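Local coordinates for RickCE (Rickettsia bellii, PDB 5HAM), which is an effector protease of the CE clan that acts as a deubiquitinase, probably removing ubiquitin from modified proteins, at residues A[26-31]-A[125-130]; A[138-143]-A[148-153]; A[15-20]-A[214-219]. One frame throughout, in Å; residues are numbered along the deposited sequence.

Interaction 1. Residues A[26-31]-A[125-130]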
loop_
_atom_site.group_PDB
_atom_site.type_symbol
_atom_site.label_atom_id
_atom_site.label_comp_id
_atom_site.label_asym_id
_atom_site.label_seq_id
_atom_site.Cartn_x
_atom_site.Cartn_y
_atom_site.Cartn_z
ATOM N N LYS A 26 1.921 22.797 -9.546
ATOM C CA LYS A 26 3.313 22.385 -9.572
ATOM C C LYS A 26 3.443 20.886 -9.286
ATOM O O LYS A 26 4.333 20.208 -9.805
ATOM C CB LYS A 26 4.053 23.145 -8.476
ATOM C CG LYS A 26 5.309 23.833 -8.930
ATOM C CD LYS A 26 6.111 24.329 -7.746
ATOM C CE LYS A 26 5.296 25.236 -6.863
ATOM N NZ LYS A 26 6.191 26.150 -6.108
ATOM N N PHE A 27 2.556 20.385 -8.431
ATOM C CA PHE A 27 2.638 19.020 -7.929
ATOM C C PHE A 27 1.355 18.264 -8.219
ATOM O O PHE A 27 0.271 18.790 -8.029
ATOM C CB PHE A 27 2.872 19.030 -6.416
ATOM C CG PHE A 27 4.105 19.781 -5.994
ATOM C CD1 PHE A 27 5.356 19.389 -6.441
ATOM C CD2 PHE A 27 4.009 20.871 -5.140
ATOM C CE1 PHE A 27 6.494 20.080 -6.042
ATOM C CE2 PHE A 27 5.136 21.563 -4.733
ATOM C CZ PHE A 27 6.387 21.171 -5.188
ATOM N N SER A 28 1.474 17.029 -8.679
ATOM C CA SER A 28 0.293 16.180 -8.820
ATOM C C SER A 28 0.299 15.062 -7.798
ATOM O O SER A 28 1.277 14.335 -7.653
ATOM C CB SER A 28 0.174 15.600 -10.230
ATOM O OG SER A 28 1.350 14.916 -10.596
ATOM N N VAL A 29 -0.805 14.945 -7.084
ATOM C CA VAL A 29 -1.007 13.849 -6.168
ATOM C C VAL A 29 -1.744 12.709 -6.851
ATOM O O VAL A 29 -2.883 12.870 -7.282
ATOM C CB VAL A 29 -1.837 14.291 -4.962
ATOM C CG1 VAL A 29 -2.083 13.096 -4.049
ATOM C CG2 VAL A 29 -1.123 15.406 -4.240
ATOM N N GLN A 30 -1.096 11.550 -6.932
ATOM C CA GLN A 30 -1.681 10.394 -7.602
ATOM C C GLN A 30 -2.528 9.575 -6.644
ATOM O O GLN A 30 -2.364 9.666 -5.432
ATOM C CB GLN A 30 -0.571 9.515 -8.191
ATOM C CG GLN A 30 0.210 10.197 -9.290
ATOM C CD GLN A 30 -0.688 10.590 -10.446
ATOM O OE1 GLN A 30 -1.541 9.817 -10.866
ATOM N NE2 GLN A 30 -0.512 11.802 -10.950
ATOM N N PRO A 31 -3.451 8.772 -7.184
ATOM C CA PRO A 31 -4.118 7.767 -6.352
ATOM C C PRO A 31 -3.115 6.706 -5.909
ATOM O O PRO A 31 -2.083 6.543 -6.551
ATOM C CB PRO A 31 -5.168 7.171 -7.294
ATOM C CG PRO A 31 -4.754 7.574 -8.662
ATOM C CD PRO A 31 -4.044 8.869 -8.527
ATOM N N THR A 125 4.411 9.803 -14.482
ATOM C CA THR A 125 5.485 10.084 -15.420
ATOM C C THR A 125 5.045 11.066 -16.505
ATOM O O THR A 125 5.816 11.931 -16.938
ATOM C CB THR A 125 5.993 8.778 -16.067
ATOM O OG1 THR A 125 6.509 7.908 -15.043
ATOM C CG2 THR A 125 7.088 9.064 -17.083
ATOM N N LYS A 126 3.800 10.947 -16.941
ATOM C CA LYS A 126 3.289 11.876 -17.944
ATOM C C LYS A 126 3.196 13.285 -17.350
ATOM O O LYS A 126 3.530 14.276 -18.007
ATOM C CB LYS A 126 1.937 11.410 -18.499
ATOM N N ASP A 127 2.766 13.360 -16.095
ATOM C CA ASP A 127 2.643 14.635 -15.400
ATOM C C ASP A 127 3.948 15.422 -15.344
ATOM O O ASP A 127 3.968 16.621 -15.662
ATOM C CB ASP A 127 2.094 14.439 -13.989
ATOM C CG ASP A 127 0.610 14.229 -13.982
ATOM O OD1 ASP A 127 -0.013 14.463 -15.040
ATOM O OD2 ASP A 127 0.066 13.837 -12.928
ATOM N N ILE A 128 5.034 14.760 -14.951
ATOM C CA ILE A 128 6.306 15.470 -14.792
ATOM C C ILE A 128 7.056 15.642 -16.108
ATOM O O ILE A 128 7.884 16.534 -16.238
ATOM C CB ILE A 128 7.215 14.804 -13.751
ATOM C CG1 ILE A 128 7.569 13.380 -14.191
ATOM C CG2 ILE A 128 6.526 14.811 -12.389
ATOM C CD1 ILE A 128 8.346 12.583 -13.158
ATOM N N LYS A 129 6.748 14.803 -17.091
ATOM C CA LYS A 129 7.494 14.826 -18.335
ATOM C C LYS A 129 6.786 15.626 -19.427
ATOM O O LYS A 129 7.439 16.186 -20.299
ATOM C CB LYS A 129 7.792 13.408 -18.795
ATOM C CG LYS A 129 8.778 13.310 -19.922
ATOM C CD LYS A 129 9.455 11.950 -19.887
ATOM C CE LYS A 129 8.501 10.827 -20.242
ATOM N NZ LYS A 129 8.317 10.767 -21.719
ATOM N N ASP A 130 5.459 15.700 -19.372
ATOM C CA ASP A 130 4.701 16.379 -20.429
ATOM C C ASP A 130 3.803 17.520 -19.952
ATOM O O ASP A 130 3.502 18.430 -20.722
ATOM C CB ASP A 130 3.861 15.371 -21.209
ATOM C CG ASP A 130 4.710 14.364 -21.959
ATOM O OD1 ASP A 130 5.791 14.749 -22.452
ATOM O OD2 ASP A 130 4.300 13.186 -22.048
#
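D127, late in the long helix 96-130, reaches across to S28 and Q30 on strand 27-34 with a single carboxylate oxygen. The backbones stand well apart, with 7.2 Å between the CA atoms of S28 and D127, so side chains alone carry the contact. D127 CB, the first atom of the side chain, heads for the strand and lies 3.5 Å from S28 OG. The next atom, CG, stays as near to the same hydroxyl and comes to 4.0 Å from S28 CB. Then the carboxylate divides. OD2 accepts a hydrogen bond from S28 OG at 2.9 Å; the hydroxyl comes to its anti side and sits 32° out of the carboxylate plane. OD1 turns back to its own end of the helix, where N131 ND2 donates to it and R123 NE makes a long, weak ion pair. At S28 the hydroxyl is wedged between backbone N and carbonyl carbon (chi1 55°), which aims it at the helix. Q30 arrives from the opposite direction to D127, its chain folded at chi2, and brings NE2 to 2.9 Å from D127 OD2. Amide and carboxylate are turned 51° against each other. The setting is a beta-alpha-beta crossover in the broad sense: strand 27-34 runs parallel to its sheet neighbour 135-141, and a largely helical excursion ending in helix 96-130 connects them. S28 and Q30 also pair through their backbones with A135 and V137 of that neighbour. In this buried carboxylate OD2 is held by the hydroxyl of S28 and OD1 by the amide of N131; donors at both oxygens, with the distant R123 adding to them, probably favour its charged form.

Interaction 2. Residues A[138-143]-A[148-153]; sequences IPIEMG and TVLVAK
A beta hairpin at the middle of the five-stranded mixed sheet joins strand 135-141 to strand 147-155 within the catalytic domain. I138 faces L150 and I140 faces T148 as antiparallel hydrogen-bonded pairs. P139 and V149 between them form the non-hydrogen-bonded pair, so a residue without an N-H costs this pairing nothing. I138 N gives to L150 O at 2.8 Å and L150 N returns a bond of the same length to I138 O. At the turn end the bond from I140 N to T148 O is 2.7 Å long and almost straight at the hydrogen (176°), though the donor stands above the carbonyl plane. I140 O takes two donors from one residue: T148 N at 2.7 Å, and T148 OG1 at 2.9 Å from the opposite face of the carbonyl. The hydroxyl gets there because chi1 of 67° sets OG1 between its own N and carbonyl carbon. On the same face of the sheet I140 CD1 presses on L150 CB at 3.5 Å, the two chains crossing at a slant. M142, just past the strand, lays its CG across T148 CG2 at 3.8 Å, roughly at right angles. I120, L121 and A124 of helix 96-130 cover I138 on this side, while strands 27-34 and 160-166 flank the hairpin. E141 OE2 bonds to G145 N inside the turn. Doubly gripped, I140 O is well satisfied in its buried place, and the threonine spends its hydroxyl on the partner strand while its methyl CG2 packs on M142.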
loop_
_atom_site.group_PDB
_atom_site.type_symbol
_atom_site.label_atom_id
_atom_site.label_comp_id
_atom_site.label_asym_id
_atom_site.label_seq_id
_atom_site.Cartn_x
_atom_site.Cartn_y
_atom_site.Cartn_z
ATOM N N ILE A 138 3.106 9.714 -5.139
ATOM C CA ILE A 138 2.321 8.485 -5.163
ATOM C C ILE A 138 2.375 7.765 -3.816
ATOM O O ILE A 138 3.423 7.249 -3.421
ATOM C CB ILE A 138 2.841 7.501 -6.234
ATOM C CG1 ILE A 138 3.109 8.232 -7.563
ATOM C CG2 ILE A 138 1.864 6.336 -6.396
ATOM C CD1 ILE A 138 3.760 7.341 -8.639
ATOM N N PRO A 139 1.247 7.739 -3.101
ATOM C CA PRO A 139 1.160 6.955 -1.866
ATOM C C PRO A 139 1.221 5.495 -2.252
ATOM O O PRO A 139 0.561 5.122 -3.205
ATOM C CB PRO A 139 -0.236 7.295 -1.319
ATOM C CG PRO A 139 -0.645 8.537 -2.007
ATOM C CD PRO A 139 0.023 8.510 -3.363
ATOM N N ILE A 140 2.018 4.698 -1.551
ATOM C CA ILE A 140 2.137 3.282 -1.858
ATOM C C ILE A 140 1.823 2.421 -0.647
ATOM O O ILE A 140 2.483 2.520 0.391
ATOM C CB ILE A 140 3.539 2.928 -2.413
ATOM C CG1 ILE A 140 3.786 3.717 -3.707
ATOM C CG2 ILE A 140 3.634 1.432 -2.666
ATOM C CD1 ILE A 140 4.955 3.256 -4.483
ATOM N N GLU A 141 0.795 1.592 -0.782
ATOM C CA GLU A 141 0.421 0.658 0.270
ATOM C C GLU A 141 1.057 -0.705 0.025
ATOM O O GLU A 141 0.631 -1.434 -0.860
ATOM C CB GLU A 141 -1.099 0.531 0.350
ATOM C CG GLU A 141 -1.638 0.262 1.749
ATOM C CD GLU A 141 -3.148 0.061 1.754
ATOM O OE1 GLU A 141 -3.742 -0.018 0.653
ATOM O OE2 GLU A 141 -3.750 -0.012 2.853
ATOM N N MET A 142 2.079 -1.030 0.817
ATOM C CA MET A 142 2.814 -2.291 0.702
ATOM C C MET A 142 2.082 -3.442 1.343
ATOM O O MET A 142 2.573 -4.571 1.359
ATOM C CB MET A 142 4.179 -2.174 1.385
ATOM C CG MET A 142 5.069 -1.063 0.869
ATOM S SD MET A 142 5.650 -1.366 -0.790
ATOM C CE MET A 142 6.547 -2.863 -0.587
ATOM N N GLY A 143 0.916 -3.159 1.891
ATOM C CA GLY A 143 0.121 -4.162 2.574
ATOM C C GLY A 143 -0.864 -3.354 3.379
ATOM O O GLY A 143 -0.738 -2.124 3.421
ATOM N N THR A 148 3.507 3.928 2.512
ATOM C CA THR A 148 4.821 4.448 2.170
ATOM C C THR A 148 4.641 5.446 1.022
ATOM O O THR A 148 3.527 5.634 0.530
ATOM C CB THR A 148 5.772 3.322 1.710
ATOM O OG1 THR A 148 5.329 2.771 0.466
ATOM C CG2 THR A 148 5.817 2.212 2.716
ATOM N N VAL A 149 5.716 6.083 0.574
ATOM C CA VAL A 149 5.560 7.098 -0.466
ATOM C C VAL A 149 6.614 7.008 -1.573
ATOM O O VAL A 149 7.787 6.692 -1.331
ATOM C CB VAL A 149 5.510 8.541 0.132
ATOM C CG1 VAL A 149 6.880 8.949 0.704
ATOM C CG2 VAL A 149 5.018 9.538 -0.893
ATOM N N LEU A 150 6.181 7.276 -2.797
ATOM C CA LEU A 150 7.103 7.329 -3.912
ATOM C C LEU A 150 6.896 8.635 -4.674
ATOM O O LEU A 150 5.810 8.905 -5.155
ATOM C CB LEU A 150 6.879 6.133 -4.833
ATOM C CG LEU A 150 7.819 6.048 -6.034
ATOM C CD1 LEU A 150 9.235 5.680 -5.569
ATOM C CD2 LEU A 150 7.306 5.053 -7.068
ATOM N N VAL A 151 7.945 9.442 -4.778
ATOM C CA VAL A 151 7.855 10.726 -5.466
ATOM C C VAL A 151 8.658 10.717 -6.764
ATOM O O VAL A 151 9.828 10.330 -6.791
ATOM C CB VAL A 151 8.325 11.886 -4.567
ATOM C CG1 VAL A 151 8.078 13.219 -5.255
ATOM C CG2 VAL A 151 7.607 11.834 -3.227
ATOM N N ALA A 152 8.007 11.135 -7.840
ATOM C CA ALA A 152 8.579 11.080 -9.178
ATOM C C ALA A 152 8.952 12.465 -9.651
ATOM O O ALA A 152 8.142 13.394 -9.584
ATOM C CB ALA A 152 7.565 10.476 -10.132
ATOM N N LYS A 153 10.179 12.599 -10.135
ATOM C CA LYS A 153 10.657 13.865 -10.666
ATOM C C LYS A 153 11.419 13.646 -11.962
ATOM O O LYS A 153 11.858 12.539 -12.268
ATOM C CB LYS A 153 11.538 14.584 -9.653
ATOM C CG LYS A 153 10.785 15.048 -8.429
ATOM C CD LYS A 153 11.714 15.725 -7.447
ATOM C CE LYS A 153 11.016 16.003 -6.136
ATOM N NZ LYS A 153 11.957 16.536 -5.119
#

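Interaction 3. Residues A[15-20]-A[214-219]; sequences THLLTA and FTVDNG
Two helical segments, 15-20 of helix 11-20 and 214-219 of helix 211-223, come together most closely at L18 and V216, whose CA atoms are 6.1 Å apart. The contact is made by the side chains of L17, L18 and V216, and 195 Å² is buried in all. V216 points toward the other helix and spreads both methyls against L17: CG1 is 3.7 Å from L17 CB and CG2 is 3.9 Å from the same carbon. Further out, L17 CD1 touches V216 CG2 at 4.0 Å, the leucine and valine chains lying about perpendicular. V216 has CG1 anti to its backbone N (chi1 167°) and CG2 beside that N, which splays the pair of methyls over the leucine. L18 starts off to one side, but its end bends in, bringing CD2 within 3.7 Å of V216 O; CD2 is more distant from V216 CG1, at 4.5 Å. Helix 211-223 belongs to the catalytic domain and lies on one face of the mixed sheet, with T215 against W147 and V149 of strand 147-155. Helix 11-20, close to the N-terminus of the model, packs beside it and rests L18 and T19 on V29 of the edge strand 27-34. H246 of helix 238-251 touches both L17 and V216. Away from the interface, T19 OG1 donates to T15 O at 3.0 Å, from the face of that carbonyl opposite to T19 N. D217 points away from the other helix and makes a salt bridge with K221.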
loop_
_atom_site.group_PDB
_atom_site.type_symbol
_atom_site.label_atom_id
_atom_site.label_comp_id
_atom_site.label_asym_id
_atom_site.label_seq_id
_atom_site.Cartn_x
_atom_site.Cartn_y
_atom_site.Cartn_z
ATOM N N THR A 15 -4.525 11.338 0.810
ATOM C CA THR A 15 -4.803 12.103 -0.400
ATOM C C THR A 15 -5.202 13.546 -0.090
ATOM O O THR A 15 -4.689 14.468 -0.705
ATOM C CB THR A 15 -5.880 11.380 -1.250
ATOM O OG1 THR A 15 -5.307 10.180 -1.785
ATOM C CG2 THR A 15 -6.324 12.219 -2.392
ATOM N N HIS A 16 -6.091 13.739 0.880
ATOM C CA HIS A 16 -6.522 15.089 1.269
ATOM C C HIS A 16 -5.400 15.907 1.894
ATOM O O HIS A 16 -5.213 17.081 1.574
ATOM C CB HIS A 16 -7.676 15.033 2.272
ATOM C CG HIS A 16 -8.918 14.407 1.730
ATOM N ND1 HIS A 16 -9.969 14.010 2.531
ATOM C CD2 HIS A 16 -9.277 14.100 0.459
ATOM C CE1 HIS A 16 -10.918 13.488 1.779
ATOM N NE2 HIS A 16 -10.524 13.525 0.523
ATOM N N LEU A 17 -4.684 15.284 2.822
ATOM C CA LEU A 17 -3.557 15.922 3.467
ATOM C C LEU A 17 -2.522 16.372 2.438
ATOM O O LEU A 17 -1.984 17.476 2.540
ATOM C CB LEU A 17 -2.939 14.967 4.482
ATOM C CG LEU A 17 -3.779 14.939 5.751
ATOM C CD1 LEU A 17 -3.436 13.730 6.614
ATOM C CD2 LEU A 17 -3.560 16.253 6.485
ATOM N N LEU A 18 -2.265 15.528 1.444
ATOM C CA LEU A 18 -1.275 15.844 0.420
ATOM C C LEU A 18 -1.750 16.986 -0.456
ATOM O O LEU A 18 -1.037 17.972 -0.652
ATOM C CB LEU A 18 -0.966 14.624 -0.445
ATOM C CG LEU A 18 -0.039 13.585 0.190
ATOM C CD1 LEU A 18 0.007 12.338 -0.677
ATOM C CD2 LEU A 18 1.349 14.163 0.396
ATOM N N THR A 19 -2.959 16.838 -0.977
ATOM C CA THR A 19 -3.599 17.863 -1.791
ATOM C C THR A 19 -3.670 19.230 -1.091
ATOM O O THR A 19 -3.425 20.265 -1.709
ATOM C CB THR A 19 -4.999 17.398 -2.209
ATOM O OG1 THR A 19 -4.857 16.309 -3.124
ATOM C CG2 THR A 19 -5.768 18.510 -2.885
ATOM N N ALA A 20 -3.973 19.222 0.203
ATOM C CA ALA A 20 -4.074 20.458 0.972
ATOM C C ALA A 20 -2.723 21.147 1.168
ATOM O O ALA A 20 -2.650 22.368 1.313
ATOM C CB ALA A 20 -4.727 20.187 2.318
ATOM N N PHE A 214 3.648 9.784 8.488
ATOM C CA PHE A 214 4.931 10.066 7.844
ATOM C C PHE A 214 4.912 9.988 6.317
ATOM O O PHE A 214 5.678 10.692 5.645
ATOM C CB PHE A 214 6.028 9.169 8.413
ATOM C CG PHE A 214 6.532 9.628 9.739
ATOM C CD1 PHE A 214 7.511 10.609 9.817
ATOM C CD2 PHE A 214 6.006 9.098 10.915
ATOM C CE1 PHE A 214 7.977 11.054 11.028
ATOM C CE2 PHE A 214 6.458 9.540 12.140
ATOM C CZ PHE A 214 7.452 10.527 12.199
ATOM N N THR A 215 4.068 9.117 5.769
ATOM C CA THR A 215 3.845 9.091 4.335
ATOM C C THR A 215 3.498 10.493 3.849
ATOM O O THR A 215 4.031 10.970 2.854
ATOM C CB THR A 215 2.699 8.128 3.972
ATOM O OG1 THR A 215 3.165 6.779 4.082
ATOM C CG2 THR A 215 2.210 8.372 2.542
ATOM N N VAL A 216 2.618 11.162 4.578
ATOM C CA VAL A 216 2.185 12.483 4.178
ATOM C C VAL A 216 3.339 13.467 4.296
ATOM O O VAL A 216 3.633 14.210 3.362
ATOM C CB VAL A 216 0.987 12.967 5.039
ATOM C CG1 VAL A 216 0.731 14.481 4.839
ATOM C CG2 VAL A 216 -0.272 12.113 4.752
ATOM N N ASP A 217 3.992 13.468 5.447
ATOM C CA ASP A 217 5.071 14.413 5.673
ATOM C C ASP A 217 6.258 14.185 4.725
ATOM O O ASP A 217 6.807 15.146 4.171
ATOM C CB ASP A 217 5.522 14.369 7.124
ATOM C CG ASP A 217 6.271 15.626 7.531
ATOM O OD1 ASP A 217 5.606 16.651 7.811
ATOM O OD2 ASP A 217 7.520 15.581 7.580
ATOM N N ASN A 218 6.635 12.925 4.526
ATOM C CA ASN A 218 7.732 12.599 3.606
ATOM C C ASN A 218 7.401 13.011 2.178
ATOM O O ASN A 218 8.217 13.648 1.512
ATOM C CB ASN A 218 8.101 11.107 3.651
ATOM C CG ASN A 218 8.600 10.677 5.016
ATOM O OD1 ASN A 218 9.127 11.493 5.771
ATOM N ND2 ASN A 218 8.443 9.396 5.340
ATOM N N GLY A 219 6.201 12.667 1.717
ATOM C CA GLY A 219 5.790 12.979 0.355
ATOM C C GLY A 219 5.852 14.465 0.076
ATOM O O GLY A 219 6.442 14.904 -0.906
#

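All three contacts are buried, and the sheet ties them together. Interaction 2 is its central hairpin, nearest the centre of the chain in space, held by regular backbone bonding. Interaction 1 joins helix 96-130 to the face with S28, Q30 and I138; interaction 3 joins two helices to each other on the opposite face, where V29 and V149 lie. Their chemistry differs accordingly: a lone carboxylate meets polar strand side chains in 26-31/125-130, whereas 15-20/214-219 is packing of apolar side chains, with one methyl against a backbone carbonyl. Strand 27-34 links them, Q30 packing on I138 and P139 while V29 CG2 meets L18 CB at 3.9 Å. V149 of interaction 2 in turn lies against T215, N218 and G219.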